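Local coordinates for homospermidine synthase (Legionella pneumophila subsp. pneumophila str. Philadelphia 1, PDB 2PH5), which binds NAD and probably catalyses the formation of the polyamine homospermidine, at residues I241-H246 / W464-I469; H249-A254 / C263-S268. One frame throughout, in Å; residues are numbered along the deposited sequence.

Contact 1 (I241-H246 / W464-I469); sequences IGWGTH and WQFFNI
Ile241 opens the contact by laying its terminal methyl against the far end of the Phe466 ring, CD1 lying 3.5 Å from CZ. With CG1 beside the backbone N (chi1 -47°) and the chain extended beyond it, the methyl is carried outward from the strand. Two residues on, Trp243 brings the rim of its six-membered ring to the same phenylalanine in an offset edge-to-face pair, the planes 80° apart and the centroids separated by 5.8 Å. One aromatic ring thus serves two partners, one from the end of strand 238-242 and one from the loop that follows: an aliphatic tip at CZ and an indole edge near CD1. Further along, apolar packing gives way to a single hydrogen bond. His246 NE2 donates to the backbone O of Trp464 at 2.7 Å, approaching from above the carbonyl plane. That carbonyl lies just before Gln465, the N-cap residue whose own O receives the amides of Asn468 and Ile469. Phe466 N is hydrogen-bonded to Glu247 OE2. The contact therefore docks the short C-terminal helix 466-469 against the end of strand 238-242 and the loop leaving it, with strand 311-322 touching Ile241 and His246, and Val276 of strand 275-278 against Phe466.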
loop_
_atom_site.group_PDB
_atom_site.type_symbol
_atom_site.label_atom_id
_atom_site.label_comp_id
_atom_site.label_asym_id
_atom_site.label_seq_id
_atom_site.Cartn_x
_atom_site.Cartn_y
_atom_site.Cartn_z
ATOM N N ILE A 241 -2.399 -12.001 -19.694
ATOM C CA ILE A 241 -3.213 -11.070 -20.469
ATOM C C ILE A 241 -3.698 -11.578 -21.829
ATOM O O ILE A 241 -2.923 -12.137 -22.604
ATOM C CB ILE A 241 -2.417 -9.773 -20.717
ATOM C CG1 ILE A 241 -1.768 -9.294 -19.418
ATOM C CG2 ILE A 241 -3.329 -8.703 -21.283
ATOM C CD1 ILE A 241 -0.728 -8.213 -19.618
ATOM N N GLY A 242 -4.982 -11.372 -22.111
ATOM C CA GLY A 242 -5.527 -11.766 -23.401
ATOM C C GLY A 242 -5.101 -10.674 -24.369
ATOM O O GLY A 242 -5.510 -9.521 -24.222
ATOM N N TRP A 243 -4.269 -11.014 -25.351
ATOM C CA TRP A 243 -3.787 -10.008 -26.291
ATOM C C TRP A 243 -4.791 -9.633 -27.377
ATOM O O TRP A 243 -5.153 -10.462 -28.207
ATOM C CB TRP A 243 -2.488 -10.468 -26.941
ATOM C CG TRP A 243 -1.571 -9.331 -27.286
ATOM C CD1 TRP A 243 -0.900 -9.144 -28.461
ATOM C CD2 TRP A 243 -1.187 -8.248 -26.429
ATOM N NE1 TRP A 243 -0.121 -8.013 -28.390
ATOM C CE2 TRP A 243 -0.277 -7.445 -27.154
ATOM C CE3 TRP A 243 -1.522 -7.877 -25.118
ATOM C CZ2 TRP A 243 0.304 -6.291 -26.611
ATOM C CZ3 TRP A 243 -0.947 -6.730 -24.581
ATOM C CH2 TRP A 243 -0.042 -5.950 -25.329
ATOM N N GLY A 244 -5.232 -8.379 -27.367
ATOM C CA GLY A 244 -6.186 -7.927 -28.360
ATOM C C GLY A 244 -5.524 -7.600 -29.685
ATOM O O GLY A 244 -4.365 -7.191 -29.719
ATOM N N THR A 245 -6.260 -7.780 -30.779
ATOM C CA THR A 245 -5.732 -7.499 -32.112
ATOM C C THR A 245 -5.446 -6.015 -32.374
ATOM O O THR A 245 -4.733 -5.689 -33.315
ATOM C CB THR A 245 -6.680 -8.030 -33.204
ATOM O OG1 THR A 245 -8.037 -7.750 -32.843
ATOM C CG2 THR A 245 -6.506 -9.532 -33.376
ATOM N N HIS A 246 -5.975 -5.119 -31.546
ATOM C CA HIS A 246 -5.724 -3.694 -31.752
ATOM C C HIS A 246 -4.381 -3.264 -31.183
ATOM O O HIS A 246 -3.811 -2.277 -31.643
ATOM C CB HIS A 246 -6.810 -2.836 -31.098
ATOM C CG HIS A 246 -6.602 -2.619 -29.631
ATOM N ND1 HIS A 246 -6.765 -3.623 -28.699
ATOM C CD2 HIS A 246 -6.183 -1.531 -28.941
ATOM C CE1 HIS A 246 -6.452 -3.162 -27.501
ATOM N NE2 HIS A 246 -6.095 -1.895 -27.620
ATOM N N TRP A 464 -6.883 3.346 -25.772
ATOM C CA TRP A 464 -7.135 1.984 -25.340
ATOM C C TRP A 464 -5.977 1.025 -25.569
ATOM O O TRP A 464 -6.167 -0.185 -25.544
ATOM C CB TRP A 464 -8.390 1.482 -26.018
ATOM C CG TRP A 464 -9.516 2.406 -25.790
ATOM C CD1 TRP A 464 -10.334 2.941 -26.736
ATOM C CD2 TRP A 464 -9.984 2.890 -24.524
ATOM N NE1 TRP A 464 -11.293 3.727 -26.142
ATOM C CE2 TRP A 464 -11.103 3.713 -24.784
ATOM C CE3 TRP A 464 -9.570 2.707 -23.197
ATOM C CZ2 TRP A 464 -11.822 4.355 -23.763
ATOM C CZ3 TRP A 464 -10.282 3.344 -22.181
ATOM C CH2 TRP A 464 -11.400 4.160 -22.474
ATOM N N GLN A 465 -4.779 1.558 -25.784
ATOM C CA GLN A 465 -3.602 0.718 -25.988
ATOM C C GLN A 465 -3.023 0.305 -24.643
ATOM O O GLN A 465 -2.878 1.139 -23.746
ATOM C CB GLN A 465 -2.523 1.479 -26.769
ATOM C CG GLN A 465 -2.832 1.652 -28.240
ATOM C CD GLN A 465 -2.569 0.399 -29.040
ATOM O OE1 GLN A 465 -3.346 0.038 -29.918
ATOM N NE2 GLN A 465 -1.462 -0.259 -28.756
ATOM N N PHE A 466 -2.671 -0.968 -24.504
ATOM C CA PHE A 466 -2.104 -1.453 -23.251
ATOM C C PHE A 466 -0.910 -0.581 -22.842
ATOM O O PHE A 466 -0.633 -0.390 -21.655
ATOM C CB PHE A 466 -1.680 -2.918 -23.386
ATOM C CG PHE A 466 -1.284 -3.556 -22.082
ATOM C CD1 PHE A 466 0.018 -4.005 -21.881
ATOM C CD2 PHE A 466 -2.213 -3.692 -21.042
ATOM C CE1 PHE A 466 0.392 -4.575 -20.670
ATOM C CE2 PHE A 466 -1.846 -4.261 -19.827
ATOM C CZ PHE A 466 -0.540 -4.704 -19.638
ATOM N N PHE A 467 -0.226 -0.033 -23.837
ATOM C CA PHE A 467 0.920 0.839 -23.610
ATOM C C PHE A 467 0.531 2.014 -22.687
ATOM O O PHE A 467 1.356 2.487 -21.902
ATOM C CB PHE A 467 1.417 1.358 -24.966
ATOM C CG PHE A 467 2.746 2.054 -24.915
ATOM C CD1 PHE A 467 3.918 1.341 -24.701
ATOM C CD2 PHE A 467 2.825 3.423 -25.123
ATOM C CE1 PHE A 467 5.154 1.985 -24.701
ATOM C CE2 PHE A 467 4.053 4.079 -25.125
ATOM C CZ PHE A 467 5.222 3.359 -24.913
ATOM N N ASN A 468 -0.719 2.476 -22.778
ATOM C CA ASN A 468 -1.193 3.590 -21.945
ATOM C C ASN A 468 -1.798 3.135 -20.617
ATOM O O ASN A 468 -1.752 3.860 -19.622
ATOM C CB ASN A 468 -2.261 4.424 -22.669
ATOM C CG ASN A 468 -1.759 5.044 -23.953
ATOM O OD1 ASN A 468 -0.720 5.713 -23.980
ATOM N ND2 ASN A 468 -2.508 4.840 -25.033
ATOM N N ILE A 469 -2.375 1.939 -20.607
ATOM C CA ILE A 469 -3.015 1.420 -19.407
ATOM C C ILE A 469 -2.027 0.923 -18.352
ATOM O O ILE A 469 -2.171 1.233 -17.169
ATOM C CB ILE A 469 -4.030 0.320 -19.787
ATOM C CG1 ILE A 469 -5.157 0.963 -20.611
ATOM C CG2 ILE A 469 -4.592 -0.350 -18.529
ATOM C CD1 ILE A 469 -5.996 -0.004 -21.419
#

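Contact 2 (H249-A254 / C263-S268); sequences HWPHDA and CAIYLS
Trp250 presents one face of its indole to Ile265, whose CD1 sits 4.1 Å from the centroid of the six-membered ring, a CH-pi contact made well over the face. Pro251 CD and Ala254 CB lie against that same face but toward its rim, while Trp243 meets the indole in an edge-to-face pair. The ring lies beside an antiparallel beta-hairpin, in which strand 254-255 runs beside strand 264-267 along one margin of a small three-stranded sheet. Ile265 reaches the indole because its CG1 is anti to the backbone N (chi1 174°) and the chain stays extended; the same CD1 also packs on Ala254 CB at 3.6 Å. A type I turn from Pro251 to Ala254 bends the incoming loop into the hairpin, and Leu267 CD1 fits against Pro251 CB and Ala254 CB.

Ala254 and Leu267 form a non-hydrogen-bonded pair, and next to the pair Ala254 CA comes to 3.0 Å from Tyr266 O, a CA-H...O contact. Beyond this pair, Asp253 joins the two segments through its backbone, whereas its carboxylate turns to Arg470 in a salt bridge. Asp253 O takes two donors from one residue: Ser268 N at 2.9 Å, nearly in line with the carbonyl, and Ser268 OG at 3.2 Å, tilted from the carbonyl plane. The serine can offer both because its OG stands beside its own backbone N (chi1 -51°).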
loop_
_atom_site.group_PDB
_atom_site.type_symbol
_atom_site.label_atom_id
_atom_site.label_comp_id
_atom_site.label_asym_id
_atom_site.label_seq_id
_atom_site.Cartn_x
_atom_site.Cartn_y
_atom_site.Cartn_z
ATOM N N HIS A 249 1.595 -2.149 -29.390
ATOM C CA HIS A 249 2.840 -2.078 -28.612
ATOM C C HIS A 249 3.146 -3.416 -27.943
ATOM O O HIS A 249 2.239 -4.126 -27.526
ATOM C CB HIS A 249 2.706 -0.988 -27.549
ATOM C CG HIS A 249 2.525 0.384 -28.115
ATOM N ND1 HIS A 249 3.588 1.199 -28.443
ATOM C CD2 HIS A 249 1.406 1.079 -28.433
ATOM C CE1 HIS A 249 3.131 2.336 -28.936
ATOM N NE2 HIS A 249 1.811 2.290 -28.941
ATOM N N TRP A 250 4.419 -3.772 -27.836
ATOM C CA TRP A 250 4.764 -5.045 -27.207
ATOM C C TRP A 250 5.542 -4.794 -25.914
ATOM O O TRP A 250 6.643 -4.253 -25.942
ATOM C CB TRP A 250 5.567 -5.906 -28.191
ATOM C CG TRP A 250 5.949 -7.239 -27.650
ATOM C CD1 TRP A 250 7.152 -7.588 -27.100
ATOM C CD2 TRP A 250 5.109 -8.394 -27.544
ATOM N NE1 TRP A 250 7.111 -8.888 -26.656
ATOM C CE2 TRP A 250 5.869 -9.406 -26.914
ATOM C CE3 TRP A 250 3.786 -8.673 -27.918
ATOM C CZ2 TRP A 250 5.354 -10.679 -26.648
ATOM C CZ3 TRP A 250 3.269 -9.941 -27.652
ATOM C CH2 TRP A 250 4.056 -10.928 -27.021
ATOM N N PRO A 251 4.974 -5.185 -24.759
ATOM C CA PRO A 251 5.638 -4.979 -23.466
ATOM C C PRO A 251 7.073 -5.502 -23.460
ATOM O O PRO A 251 7.334 -6.604 -23.931
ATOM C CB PRO A 251 4.740 -5.743 -22.488
ATOM C CG PRO A 251 3.396 -5.733 -23.153
ATOM C CD PRO A 251 3.754 -5.996 -24.594
ATOM N N HIS A 252 7.999 -4.712 -22.924
ATOM C CA HIS A 252 9.403 -5.109 -22.875
ATOM C C HIS A 252 9.625 -6.437 -22.159
ATOM O O HIS A 252 10.452 -7.246 -22.584
ATOM C CB HIS A 252 10.239 -4.025 -22.181
ATOM C CG HIS A 252 9.780 -3.709 -20.791
ATOM N ND1 HIS A 252 8.593 -3.057 -20.530
ATOM C CD2 HIS A 252 10.326 -3.994 -19.584
ATOM C CE1 HIS A 252 8.427 -2.957 -19.221
ATOM N NE2 HIS A 252 9.463 -3.518 -18.625
ATOM N N ASP A 253 8.886 -6.649 -21.073
ATOM C CA ASP A 253 9.004 -7.866 -20.268
ATOM C C ASP A 253 7.920 -8.910 -20.553
ATOM O O ASP A 253 7.547 -9.693 -19.679
ATOM C CB ASP A 253 8.999 -7.504 -18.776
ATOM C CG ASP A 253 7.937 -6.464 -18.420
ATOM O OD1 ASP A 253 7.041 -6.212 -19.253
ATOM O OD2 ASP A 253 7.996 -5.906 -17.300
ATOM N N ALA A 254 7.435 -8.924 -21.790
ATOM C CA ALA A 254 6.396 -9.862 -22.188
ATOM C C ALA A 254 6.930 -11.053 -22.972
ATOM O O ALA A 254 8.009 -10.996 -23.560
ATOM C CB ALA A 254 5.338 -9.146 -23.007
ATOM N N CYS A 263 -3.863 -16.947 -27.526
ATOM C CA CYS A 263 -4.405 -15.626 -27.205
ATOM C C CYS A 263 -3.736 -14.929 -26.021
ATOM O O CYS A 263 -3.842 -13.709 -25.886
ATOM C CB CYS A 263 -5.888 -15.746 -26.885
ATOM S SG CYS A 263 -6.188 -16.555 -25.287
ATOM N N ALA A 264 -3.062 -15.693 -25.163
ATOM C CA ALA A 264 -2.435 -15.120 -23.974
ATOM C C ALA A 264 -0.998 -14.647 -24.097
ATOM O O ALA A 264 -0.188 -15.188 -24.852
ATOM C CB ALA A 264 -2.543 -16.094 -22.805
ATOM N N ILE A 265 -0.701 -13.629 -23.309
ATOM C CA ILE A 265 0.616 -13.043 -23.262
ATOM C C ILE A 265 0.955 -12.986 -21.778
ATOM O O ILE A 265 0.067 -12.872 -20.932
ATOM C CB ILE A 265 0.594 -11.631 -23.897
ATOM C CG1 ILE A 265 1.941 -10.945 -23.718
ATOM C CG2 ILE A 265 -0.518 -10.788 -23.281
ATOM C CD1 ILE A 265 1.926 -9.499 -24.167
ATOM N N TYR A 266 2.231 -13.109 -21.449
ATOM C CA TYR A 266 2.618 -13.070 -20.052
ATOM C C TYR A 266 3.657 -12.002 -19.815
ATOM O O TYR A 266 4.269 -11.495 -20.750
ATOM C CB TYR A 266 3.142 -14.437 -19.602
ATOM C CG TYR A 266 2.089 -15.518 -19.670
ATOM C CD1 TYR A 266 1.703 -16.064 -20.895
ATOM C CD2 TYR A 266 1.415 -15.939 -18.522
ATOM C CE1 TYR A 266 0.670 -16.992 -20.981
ATOM C CE2 TYR A 266 0.378 -16.867 -18.599
ATOM C CZ TYR A 266 0.011 -17.384 -19.829
ATOM O OH TYR A 266 -1.034 -18.267 -19.912
ATOM N N LEU A 267 3.824 -11.645 -18.552
ATOM C CA LEU A 267 4.792 -10.639 -18.152
ATOM C C LEU A 267 5.697 -11.288 -17.112
ATOM O O LEU A 267 5.247 -12.121 -16.327
ATOM C CB LEU A 267 4.064 -9.429 -17.562
ATOM C CG LEU A 267 3.916 -8.152 -18.401
ATOM C CD1 LEU A 267 3.489 -8.464 -19.820
ATOM C CD2 LEU A 267 2.916 -7.232 -17.721
ATOM N N SER A 268 6.977 -10.930 -17.122
ATOM C CA SER A 268 7.929 -11.493 -16.166
ATOM C C SER A 268 7.489 -11.223 -14.728
ATOM O O SER A 268 7.233 -12.149 -13.961
ATOM C CB SER A 268 9.323 -10.896 -16.381
ATOM O OG SER A 268 9.717 -10.997 -17.738
#

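Both contacts are partly buried, lie toward the periphery of the chain away from the NAD site, and share one small sheet. Contact 1 starts from its outer strand 238-242 and contact 2 holds the neighbouring strand 264-267; a probable hydrogen bond from Ile265 N to Ile241 O, 2.8 Å long, joins them. Contact 2 is local, closing a hairpin within the loop that contact 1 spans, and relies on a doubly accepting backbone carbonyl and aliphatic side chains under one indole. Contact 1 bridges residues more than two hundred positions apart, using aromatic rings and an imidazole to pin a terminal helix. Only contact 2 comes near the second subunit, where His252 packs on Glu474 of that subunit.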